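PDB 1H64: snrnp sm-like protein from Pyrococcus abyssi, which assembles into a heptameric Sm-type ring and probably binds RNA. Local coordinates for residues G24-G29 and E46-G51; R4-I9 and Y34-N39. One frame throughout, in Å; residues are numbered along the deposited sequence.

Contact 1 (G24-G29 and E46-G51); sequences GFEFRG and EMIQDG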
loop_
_atom_site.group_PDB
_atom_site.type_symbol
_atom_site.label_atom_id
_atom_site.label_comp_id
_atom_site.label_asym_id
_atom_site.label_seq_id
_atom_site.Cartn_x
_atom_site.Cartn_y
_atom_site.Cartn_z
ATOM N N GLY C 24 0.319 -7.472 -16.262
ATOM C CA GLY C 24 0.185 -8.182 -17.529
ATOM C C GLY C 24 1.470 -7.850 -18.261
ATOM O O GLY C 24 1.568 -7.844 -19.492
ATOM N N PHE C 25 2.463 -7.570 -17.427
ATOM C CA PHE C 25 3.810 -7.175 -17.791
ATOM C C PHE C 25 4.725 -8.245 -17.166
ATOM O O PHE C 25 4.480 -8.676 -16.037
ATOM C CB PHE C 25 4.021 -5.810 -17.146
ATOM C CG PHE C 25 5.329 -5.178 -17.436
ATOM C CD1 PHE C 25 5.679 -4.828 -18.731
ATOM C CD2 PHE C 25 6.182 -4.847 -16.391
ATOM C CE1 PHE C 25 6.859 -4.152 -18.975
ATOM C CE2 PHE C 25 7.362 -4.175 -16.621
ATOM C CZ PHE C 25 7.701 -3.822 -17.910
ATOM N N GLU C 26 5.770 -8.681 -17.866
ATOM C CA GLU C 26 6.624 -9.713 -17.280
ATOM C C GLU C 26 8.104 -9.723 -17.617
ATOM O O GLU C 26 8.556 -9.041 -18.532
ATOM C CB GLU C 26 6.032 -11.102 -17.561
ATOM C CG GLU C 26 5.449 -11.299 -18.951
ATOM C CD GLU C 26 4.668 -12.606 -19.077
ATOM O OE1 GLU C 26 3.688 -12.791 -18.323
ATOM O OE2 GLU C 26 5.025 -13.448 -19.928
ATOM N N PHE C 27 8.862 -10.475 -16.825
ATOM C CA PHE C 27 10.286 -10.622 -17.045
ATOM C C PHE C 27 10.574 -12.105 -17.191
ATOM O O PHE C 27 9.886 -12.939 -16.594
ATOM C CB PHE C 27 11.111 -10.094 -15.874
ATOM C CG PHE C 27 11.167 -8.599 -15.775
ATOM C CD1 PHE C 27 10.468 -7.933 -14.776
ATOM C CD2 PHE C 27 11.963 -7.861 -16.643
ATOM C CE1 PHE C 27 10.563 -6.554 -14.638
ATOM C CE2 PHE C 27 12.067 -6.477 -16.513
ATOM C CZ PHE C 27 11.365 -5.824 -15.508
ATOM N N ARG C 28 11.570 -12.431 -18.008
ATOM C CA ARG C 28 11.974 -13.821 -18.186
ATOM C C ARG C 28 13.486 -13.817 -18.166
ATOM O O ARG C 28 14.121 -12.933 -18.741
ATOM C CB ARG C 28 11.447 -14.400 -19.506
ATOM C CG ARG C 28 9.958 -14.182 -19.713
ATOM C CD ARG C 28 9.324 -15.294 -20.540
ATOM N NE ARG C 28 9.236 -16.545 -19.784
ATOM C CZ ARG C 28 8.552 -17.614 -20.176
ATOM N NH1 ARG C 28 7.887 -17.598 -21.323
ATOM N NH2 ARG C 28 8.532 -18.701 -19.420
ATOM N N GLY C 29 14.071 -14.787 -17.470
ATOM C CA GLY C 29 15.516 -14.852 -17.391
ATOM C C GLY C 29 15.956 -16.031 -16.555
ATOM O O GLY C 29 15.129 -16.832 -16.118
ATOM N N GLU C 46 14.955 -10.362 -20.134
ATOM C CA GLU C 46 14.198 -9.601 -21.109
ATOM C C GLU C 46 12.847 -9.198 -20.507
ATOM O O GLU C 46 12.201 -9.981 -19.801
ATOM C CB GLU C 46 13.997 -10.421 -22.388
ATOM C CG GLU C 46 13.287 -11.747 -22.194
ATOM C CD GLU C 46 13.778 -12.819 -23.163
ATOM O OE1 GLU C 46 14.942 -13.254 -23.032
ATOM O OE2 GLU C 46 13.006 -13.224 -24.053
ATOM N N MET C 47 12.450 -7.957 -20.753
ATOM C CA MET C 47 11.165 -7.473 -20.283
ATOM C C MET C 47 10.174 -7.750 -21.404
ATOM O O MET C 47 10.402 -7.380 -22.568
ATOM C CB MET C 47 11.235 -5.976 -19.986
ATOM C CG MET C 47 9.887 -5.356 -19.675
ATOM S SD MET C 47 10.026 -3.566 -19.558
ATOM C CE MET C 47 11.069 -3.414 -18.108
ATOM N N ILE C 48 9.086 -8.425 -21.066
ATOM C CA ILE C 48 8.068 -8.758 -22.046
ATOM C C ILE C 48 6.802 -7.944 -21.805
ATOM O O ILE C 48 6.301 -7.885 -20.681
ATOM C CB ILE C 48 7.719 -10.260 -21.987
ATOM C CG1 ILE C 48 8.966 -11.093 -22.316
ATOM C CG2 ILE C 48 6.581 -10.573 -22.937
ATOM C CD1 ILE C 48 9.592 -10.763 -23.651
ATOM N N GLN C 49 6.298 -7.318 -22.866
ATOM C CA GLN C 49 5.090 -6.505 -22.792
ATOM C C GLN C 49 4.129 -6.922 -23.894
ATOM O O GLN C 49 4.443 -6.794 -25.080
ATOM C CB GLN C 49 5.429 -5.027 -22.967
ATOM C CG GLN C 49 4.214 -4.120 -22.930
ATOM C CD GLN C 49 4.394 -2.868 -23.769
ATOM O OE1 GLN C 49 3.546 -1.976 -23.758
ATOM N NE2 GLN C 49 5.495 -2.801 -24.512
ATOM N N ASP C 50 2.959 -7.417 -23.508
ATOM C CA ASP C 50 1.964 -7.853 -24.478
ATOM C C ASP C 50 2.561 -8.855 -25.462
ATOM O O ASP C 50 2.269 -8.810 -26.656
ATOM C CB ASP C 50 1.398 -6.651 -25.247
ATOM C CG ASP C 50 0.524 -5.759 -24.381
ATOM O OD1 ASP C 50 0.993 -5.310 -23.313
ATOM O OD2 ASP C 50 -0.634 -5.499 -24.771
ATOM N N GLY C 51 3.405 -9.750 -24.957
ATOM C CA GLY C 51 4.007 -10.765 -25.806
ATOM C C GLY C 51 5.336 -10.461 -26.483
ATOM O O GLY C 51 5.951 -11.367 -27.040
#
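Glu26 and Ile48 face each other as an antiparallel hydrogen-bonded pair: Ile48 N gives a nearly straight bond to Glu26 O at 2.7 Å, and Glu26 N returns one to Ile48 O. A second hydrogen-bonded pair, Arg28 with Glu46, is also doubly linked, Glu46 N reaching Arg28 O at 3.0 Å and Arg28 N bonding in turn to Glu46 O. Between them lies the non-hydrogen-bonded pair Phe27 and Met47, with CA atoms 4.6 Å apart. Its side chains and Phe25 form the tightly packed face. Met47 CG stands anti to the backbone N (chi1 172°), which lays the chain beside the Phe27 side chain, pointing the same way, with Met47 CE 3.6 Å from Phe27 CZ. The sulfur sits at the edge of the Phe25 ring, a Met-aromatic contact, though the model is too crowded there for its exact distance to be trusted. Leu68 and Ile20 of a neighbouring subunit pack on Phe25 and Met47. The face bearing Glu26, Arg28, Glu46 and Ile48 is looser: Glu26 CG meets Ile48 CB at 3.9 Å and Arg28 CG lies 4.2 Å from Ile48 CG1, while the charged ends of Arg28 and Glu46 do not meet. All four residues there are partly exposed. Strand 25-34 thus pairs with strand 45-49 within the curled antiparallel sheet of the Sm fold.

Contact 2 (R4-I9 and Y34-N39); sequences RPLDVI and YDIHLN
Leu6 and Ile36 bring the backbones to 7.5 Å between CA atoms, and Ile9 and Tyr34 to 7.8 Å, spacings that leave the meeting to side chains. One segment is the start of the short helix 5-11, with Arg4 at its N-cap; the other leaves strand 25-34 and folds into a type I beta turn from Asp35 to Leu38. Asp35 fixes this loop: OD1 accepts His37 N (2.9 Å, an Asx turn) and Asn39 N from opposite faces of the carboxylate plane, while OD2 takes Asn39 ND2 through its syn lone pair, also at 2.9 Å. The apolar contact centres on Leu6 and Ile9. Ile9 CG2 lies over one face of the Tyr34 ring, 3.9 Å from its centroid and 24° off the normal, a CH-pi contact offset toward CG. Tyr34 carries CG between its backbone N and carbonyl carbon (chi1 68°), which turns the ring to the helix. Leu6 CD1 approaches Tyr34 CE1 obliquely at 4.0 Å and Leu38 CD2 at 3.9 Å. Leu6 CG meets Ile36 CD1 at 4.0 Å, the two side chains crossing at about a right angle. The Tyr34 hydroxyl is hydrogen-bonded to His10 ND1, farther along the helix. Neighbouring subunits pack on both segments, and within the chain the contact sets helix 5-11 against the loop joining strand 25-34 to strand 40-42.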
loop_
_atom_site.group_PDB
_atom_site.type_symbol
_atom_site.label_atom_id
_atom_site.label_comp_id
_atom_site.label_asym_id
_atom_site.label_seq_id
_atom_site.Cartn_x
_atom_site.Cartn_y
_atom_site.Cartn_z
ATOM N N ARG C 4 6.889 -25.376 -0.216
ATOM C CA ARG C 4 6.539 -23.998 0.079
ATOM C C ARG C 4 7.132 -23.029 -0.925
ATOM O O ARG C 4 8.100 -23.340 -1.617
ATOM C CB ARG C 4 6.970 -23.633 1.506
ATOM C CG ARG C 4 8.455 -23.554 1.732
ATOM C CD ARG C 4 8.752 -23.469 3.227
ATOM N NE ARG C 4 8.363 -24.689 3.929
ATOM C CZ ARG C 4 9.102 -25.795 3.985
ATOM N NH1 ARG C 4 10.285 -25.844 3.380
ATOM N NH2 ARG C 4 8.657 -26.858 4.645
ATOM N N PRO C 5 6.550 -21.831 -1.018
ATOM C CA PRO C 5 7.010 -20.798 -1.946
ATOM C C PRO C 5 8.524 -20.690 -2.062
ATOM O O PRO C 5 9.083 -20.746 -3.161
ATOM C CB PRO C 5 6.369 -19.537 -1.376
ATOM C CG PRO C 5 5.028 -20.060 -0.915
ATOM C CD PRO C 5 5.413 -21.346 -0.204
ATOM N N LEU C 6 9.201 -20.532 -0.930
ATOM C CA LEU C 6 10.652 -20.408 -0.948
ATOM C C LEU C 6 11.411 -21.647 -1.425
ATOM O O LEU C 6 12.486 -21.524 -2.031
ATOM C CB LEU C 6 11.147 -19.959 0.429
ATOM C CG LEU C 6 10.996 -18.450 0.668
ATOM C CD1 LEU C 6 11.960 -17.701 -0.239
ATOM C CD2 LEU C 6 9.568 -18.005 0.401
ATOM N N ASP C 7 10.871 -22.831 -1.165
ATOM C CA ASP C 7 11.518 -24.070 -1.614
ATOM C C ASP C 7 11.547 -24.089 -3.145
ATOM O O ASP C 7 12.555 -24.433 -3.759
ATOM C CB ASP C 7 10.738 -25.308 -1.150
ATOM C CG ASP C 7 10.663 -25.428 0.357
ATOM O OD1 ASP C 7 11.676 -25.137 1.024
ATOM O OD2 ASP C 7 9.594 -25.835 0.866
ATOM N N VAL C 8 10.415 -23.737 -3.741
ATOM C CA VAL C 8 10.268 -23.710 -5.195
ATOM C C VAL C 8 11.272 -22.742 -5.812
ATOM O O VAL C 8 11.977 -23.074 -6.771
ATOM C CB VAL C 8 8.834 -23.276 -5.593
ATOM C CG1 VAL C 8 8.756 -23.032 -7.098
ATOM C CG2 VAL C 8 7.836 -24.326 -5.186
ATOM N N ILE C 9 11.336 -21.532 -5.260
ATOM C CA ILE C 9 12.262 -20.528 -5.754
ATOM C C ILE C 9 13.701 -21.043 -5.641
ATOM O O ILE C 9 14.515 -20.888 -6.572
ATOM C CB ILE C 9 12.100 -19.213 -4.960
ATOM C CG1 ILE C 9 10.709 -18.626 -5.219
ATOM C CG2 ILE C 9 13.183 -18.215 -5.335
ATOM C CD1 ILE C 9 10.386 -18.404 -6.681
ATOM N N TYR C 34 18.066 -14.704 -4.811
ATOM C CA TYR C 34 16.778 -14.311 -4.267
ATOM C C TYR C 34 16.951 -14.092 -2.770
ATOM O O TYR C 34 17.994 -14.413 -2.215
ATOM C CB TYR C 34 15.747 -15.421 -4.497
ATOM C CG TYR C 34 15.997 -16.689 -3.701
ATOM C CD1 TYR C 34 15.424 -16.872 -2.435
ATOM C CD2 TYR C 34 16.834 -17.693 -4.191
ATOM C CE1 TYR C 34 15.685 -18.018 -1.684
ATOM C CE2 TYR C 34 17.098 -18.843 -3.445
ATOM C CZ TYR C 34 16.522 -18.998 -2.194
ATOM O OH TYR C 34 16.784 -20.125 -1.447
ATOM N N ASP C 35 15.944 -13.508 -2.140
ATOM C CA ASP C 35 15.991 -13.348 -0.690
ATOM C C ASP C 35 14.617 -13.668 -0.116
ATOM O O ASP C 35 13.673 -13.956 -0.849
ATOM C CB ASP C 35 16.461 -11.946 -0.278
ATOM C CG ASP C 35 15.553 -10.848 -0.782
ATOM O OD1 ASP C 35 14.334 -11.083 -0.918
ATOM O OD2 ASP C 35 16.069 -9.737 -1.021
ATOM N N ILE C 36 14.505 -13.604 1.205
ATOM C CA ILE C 36 13.261 -13.936 1.884
ATOM C C ILE C 36 12.049 -13.059 1.575
ATOM O O ILE C 36 10.922 -13.443 1.867
ATOM C CB ILE C 36 13.498 -13.973 3.409
ATOM C CG1 ILE C 36 12.249 -14.486 4.122
ATOM C CG2 ILE C 36 13.865 -12.591 3.901
ATOM C CD1 ILE C 36 11.772 -15.820 3.597
ATOM N N HIS C 37 12.269 -11.890 0.975
ATOM C CA HIS C 37 11.158 -10.990 0.628
ATOM C C HIS C 37 10.681 -11.290 -0.792
ATOM O O HIS C 37 9.766 -10.656 -1.313
ATOM C CB HIS C 37 11.626 -9.532 0.705
ATOM C CG HIS C 37 12.275 -9.182 2.001
ATOM N ND1 HIS C 37 11.591 -9.191 3.198
ATOM C CD2 HIS C 37 13.560 -8.881 2.302
ATOM C CE1 HIS C 37 12.429 -8.915 4.183
ATOM N NE2 HIS C 37 13.631 -8.724 3.666
ATOM N N LEU C 38 11.300 -12.299 -1.393
ATOM C CA LEU C 38 11.009 -12.700 -2.763
ATOM C C LEU C 38 11.519 -11.676 -3.779
ATOM O O LEU C 38 10.984 -11.555 -4.893
ATOM C CB LEU C 38 9.526 -12.982 -2.979
ATOM C CG LEU C 38 8.972 -14.194 -2.209
ATOM C CD1 LEU C 38 7.508 -14.378 -2.551
ATOM C CD2 LEU C 38 9.762 -15.452 -2.552
ATOM N N ASN C 39 12.547 -10.927 -3.393
ATOM C CA ASN C 39 13.187 -10.023 -4.352
ATOM C C ASN C 39 13.998 -11.068 -5.125
ATOM O O ASN C 39 14.517 -12.017 -4.520
ATOM C CB ASN C 39 14.153 -9.049 -3.675
ATOM C CG ASN C 39 13.438 -8.027 -2.801
ATOM O OD1 ASN C 39 12.389 -7.504 -3.172
ATOM N ND2 ASN C 39 14.021 -7.729 -1.639
#

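How the contacts relate
From the N terminus, helix 5-11 comes first and carries the opening segment of contact 2. The chain then runs through strand 16-21 into strand 25-34, whose early residues supply the first segment of contact 1. Past that strand, 34-39 closes the loop of contact 2, and strand 45-49 then closes the loop of contact 1, so the two loops cross. Strand 25-34 is shared, contributing to contact 1 near its start and to contact 2 at its end. The centres lie about 20 Å apart on opposite sides of the chain's centre: contact 1 pairs sheet strands, contact 2 joins the helix to a loop, and both touch the same neighbouring subunit of the heptamer.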